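Local coordinates for aminoacyl carrier protein (Agrobacterium tumefaciens, PDB 4H2W) that carries alanine, glycine or serine as a thioester on its 4'-phosphopantetheine arm, loaded by a partner ligase, at residues Gly52-Ser55 / Phe56-Val59. Sequence-based numbering, arbitrary orientation.
Sequences GLSS and FASV. With PNS (4'-phosphopantetheine), chain J.
The ring of Phe56 stands obliquely to Ser55 C, its CD1 4.1 Å from that carbon, and CE1 passes 4.1 Å from O35 of the 4'-phosphopantetheine; a polar side chain of another protein's chain meets the ring with planes at about 70°. This is the carrier-protein attachment site, at the N-terminus of helix 55-68. Ser55 bears the prosthetic group through OG, bonded covalently to P24 at 1.6 Å. Its OG lies anti to the carbonyl carbon, which puts it beside its own backbone N; the arm then runs on past the Phe56 ring and is hydrogen-bonded to another protein's chain. Ser54 is the N-cap: its OG, lying between backbone N and carbonyl carbon (chi1 72°), accepts from Ala57 N at 3.3 Å, nearly straight (N-H...O angle 158°), while its carbonyl O receives Ser58 N. On the loop residue just before the cap, Leu53 lays CD1 against Ala57 CB at 3.7 Å and CD2 against Ser58 CB at 3.8 Å, joining the loop to the helix; Leu53 also touches Leu35. Ser55 O takes two donors from the same face of its carbonyl plane: Val59 N, and Ser58 OG at 2.7 Å.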
ATOM      1  N   GLY C  52      -7.947   5.225 -38.526  1.00 75.69           N
ATOM      2  CA  GLY C  52      -7.561   4.303 -37.476  1.00 75.01           C
ATOM      3  C   GLY C  52      -6.312   4.701 -36.712  1.00 66.45           C
ATOM      4  O   GLY C  52      -5.644   3.851 -36.122  1.00 64.05           O
ATOM      5  N   LEU C  53      -5.989   5.990 -36.720  1.00 59.95           N
ATOM      6  CA  LEU C  53      -4.863   6.484 -35.932  1.00 61.19           C
ATOM      7  C   LEU C  53      -5.297   6.749 -34.490  1.00 56.45           C
ATOM      8  O   LEU C  53      -6.095   7.651 -34.233  1.00 61.12           O
ATOM      9  CB  LEU C  53      -4.276   7.752 -36.553  1.00 50.17           C
ATOM     10  CG  LEU C  53      -3.008   8.301 -35.895  1.00 46.58           C
ATOM     11  CD1 LEU C  53      -1.901   7.257 -35.923  1.00 52.65           C
ATOM     12  CD2 LEU C  53      -2.546   9.592 -36.563  1.00 42.83           C
ATOM     13  N   SER C  54      -4.775   5.958 -33.556  1.00 48.13           N
ATOM     14  CA  SER C  54      -5.120   6.114 -32.147  1.00 51.26           C
ATOM     15  C   SER C  54      -4.261   7.191 -31.496  1.00 55.80           C
ATOM     16  O   SER C  54      -3.329   7.710 -32.110  1.00 50.58           O
ATOM     17  CB  SER C  54      -4.951   4.792 -31.396  1.00 50.85           C
ATOM     18  OG  SER C  54      -3.577   4.479 -31.228  1.00 54.80           O
ATOM     19  N   SER C  55      -4.582   7.522 -30.249  1.00 42.11           N
ATOM     20  CA  SER C  55      -3.838   8.522 -29.498  1.00 46.48           C
ATOM     21  C   SER C  55      -2.387   8.128 -29.295  1.00 47.17           C
ATOM     22  O   SER C  55      -1.483   8.906 -29.602  1.00 49.57           O
ATOM     23  CB  SER C  55      -4.480   8.740 -28.130  1.00 52.84           C
ATOM     24  OG  SER C  55      -5.741   9.356 -28.258  1.00 57.86           O
ATOM     25  N   PHE C  56      -2.169   6.933 -28.745  1.00 40.23           N
ATOM     26  CA  PHE C  56      -0.817   6.455 -28.469  1.00 48.30           C
ATOM     27  C   PHE C  56      -0.010   6.367 -29.766  1.00 49.67           C
ATOM     28  O   PHE C  56       1.160   6.751 -29.808  1.00 44.82           O
ATOM     29  CB  PHE C  56      -0.835   5.093 -27.756  1.00 46.62           C
ATOM     30  CG  PHE C  56      -1.180   5.166 -26.282  1.00 58.71           C
ATOM     31  CD1 PHE C  56      -1.427   6.385 -25.660  1.00 61.35           C
ATOM     32  CD2 PHE C  56      -1.249   4.005 -25.517  1.00 62.58           C
ATOM     33  CE1 PHE C  56      -1.743   6.445 -24.302  1.00 63.73           C
ATOM     34  CE2 PHE C  56      -1.564   4.056 -24.158  1.00 55.93           C
ATOM     35  CZ  PHE C  56      -1.809   5.278 -23.552  1.00 61.65           C
ATOM     36  N   ALA C  57      -0.653   5.879 -30.823  1.00 49.56           N
ATOM     37  CA  ALA C  57      -0.013   5.761 -32.130  1.00 45.95           C
ATOM     38  C   ALA C  57       0.391   7.122 -32.700  1.00 53.70           C
ATOM     39  O   ALA C  57       1.519   7.290 -33.166  1.00 50.17           O
ATOM     40  CB  ALA C  57      -0.923   5.033 -33.096  1.00 44.87           C
ATOM     41  N   SER C  58      -0.528   8.087 -32.654  1.00 44.39           N
ATOM     42  CA  SER C  58      -0.280   9.427 -33.181  1.00 44.89           C
ATOM     43  C   SER C  58       0.928  10.061 -32.504  1.00 48.36           C
ATOM     44  O   SER C  58       1.592  10.926 -33.069  1.00 38.56           O
ATOM     45  CB  SER C  58      -1.500  10.325 -32.975  1.00 47.82           C
ATOM     46  OG  SER C  58      -1.612  10.715 -31.614  1.00 49.18           O
ATOM     47  N   VAL C  59       1.202   9.627 -31.281  1.00 44.21           N
ATOM     48  CA  VAL C  59       2.347  10.129 -30.549  1.00 48.58           C
ATOM     49  C   VAL C  59       3.620   9.389 -30.966  1.00 46.11           C
ATOM     50  O   VAL C  59       4.689   9.986 -31.052  1.00 42.76           O
ATOM     51  CB  VAL C  59       2.105  10.051 -29.036  1.00 51.29           C
ATOM     52  CG1 VAL C  59       3.344  10.445 -28.288  1.00 52.72           C
ATOM     53  CG2 VAL C  59       0.945  10.963 -28.658  1.00 44.28           C
TER
HETATM   54  O23 PNS J 101      -7.466  11.185 -27.771  1.00 52.14           O
HETATM   55  P24 PNS J 101      -6.071  10.646 -27.380  1.00 51.66           P
HETATM   56  O25 PNS J 101      -4.962  11.697 -27.455  1.00 43.55           O
HETATM   57  O27 PNS J 101      -6.096  10.091 -25.878  1.00 52.00           O
HETATM   58  C28 PNS J 101      -7.216   9.439 -25.258  1.00 49.02           C
HETATM   59  C29 PNS J 101      -6.669   8.612 -24.078  1.00 44.86           C
HETATM   60  C30 PNS J 101      -7.867   8.108 -23.266  1.00 41.69           C
HETATM   61  C31 PNS J 101      -5.863   7.409 -24.587  1.00 44.86           C
HETATM   62  C32 PNS J 101      -5.759   9.478 -23.167  1.00 43.98           C
HETATM   63  O33 PNS J 101      -6.320  10.751 -22.890  1.00 44.53           O
HETATM   64  C34 PNS J 101      -5.443   8.779 -21.821  1.00 54.11           C
HETATM   65  O35 PNS J 101      -4.560   7.924 -21.768  1.00 52.96           O
HETATM   66  N36 PNS J 101      -6.171   9.134 -20.763  1.00 49.23           N
HETATM   67  C37 PNS J 101      -6.162   8.378 -19.519  1.00 47.36           C
HETATM   68  C38 PNS J 101      -4.903   8.603 -18.721  1.00 42.77           C
HETATM   69  C39 PNS J 101      -4.874   7.738 -17.488  1.00 52.36           C
HETATM   70  O40 PNS J 101      -4.421   6.597 -17.526  1.00 58.11           O
HETATM   71  N41 PNS J 101      -5.392   8.275 -16.385  1.00 54.02           N
HETATM   72  C42 PNS J 101      -5.577   7.530 -15.148  1.00 57.13           C
HETATM   73  C43 PNS J 101      -6.945   6.811 -15.141  1.00 55.50           C
HETATM   74  S44 PNS J 101      -8.204   8.104 -15.324  1.00 61.13           S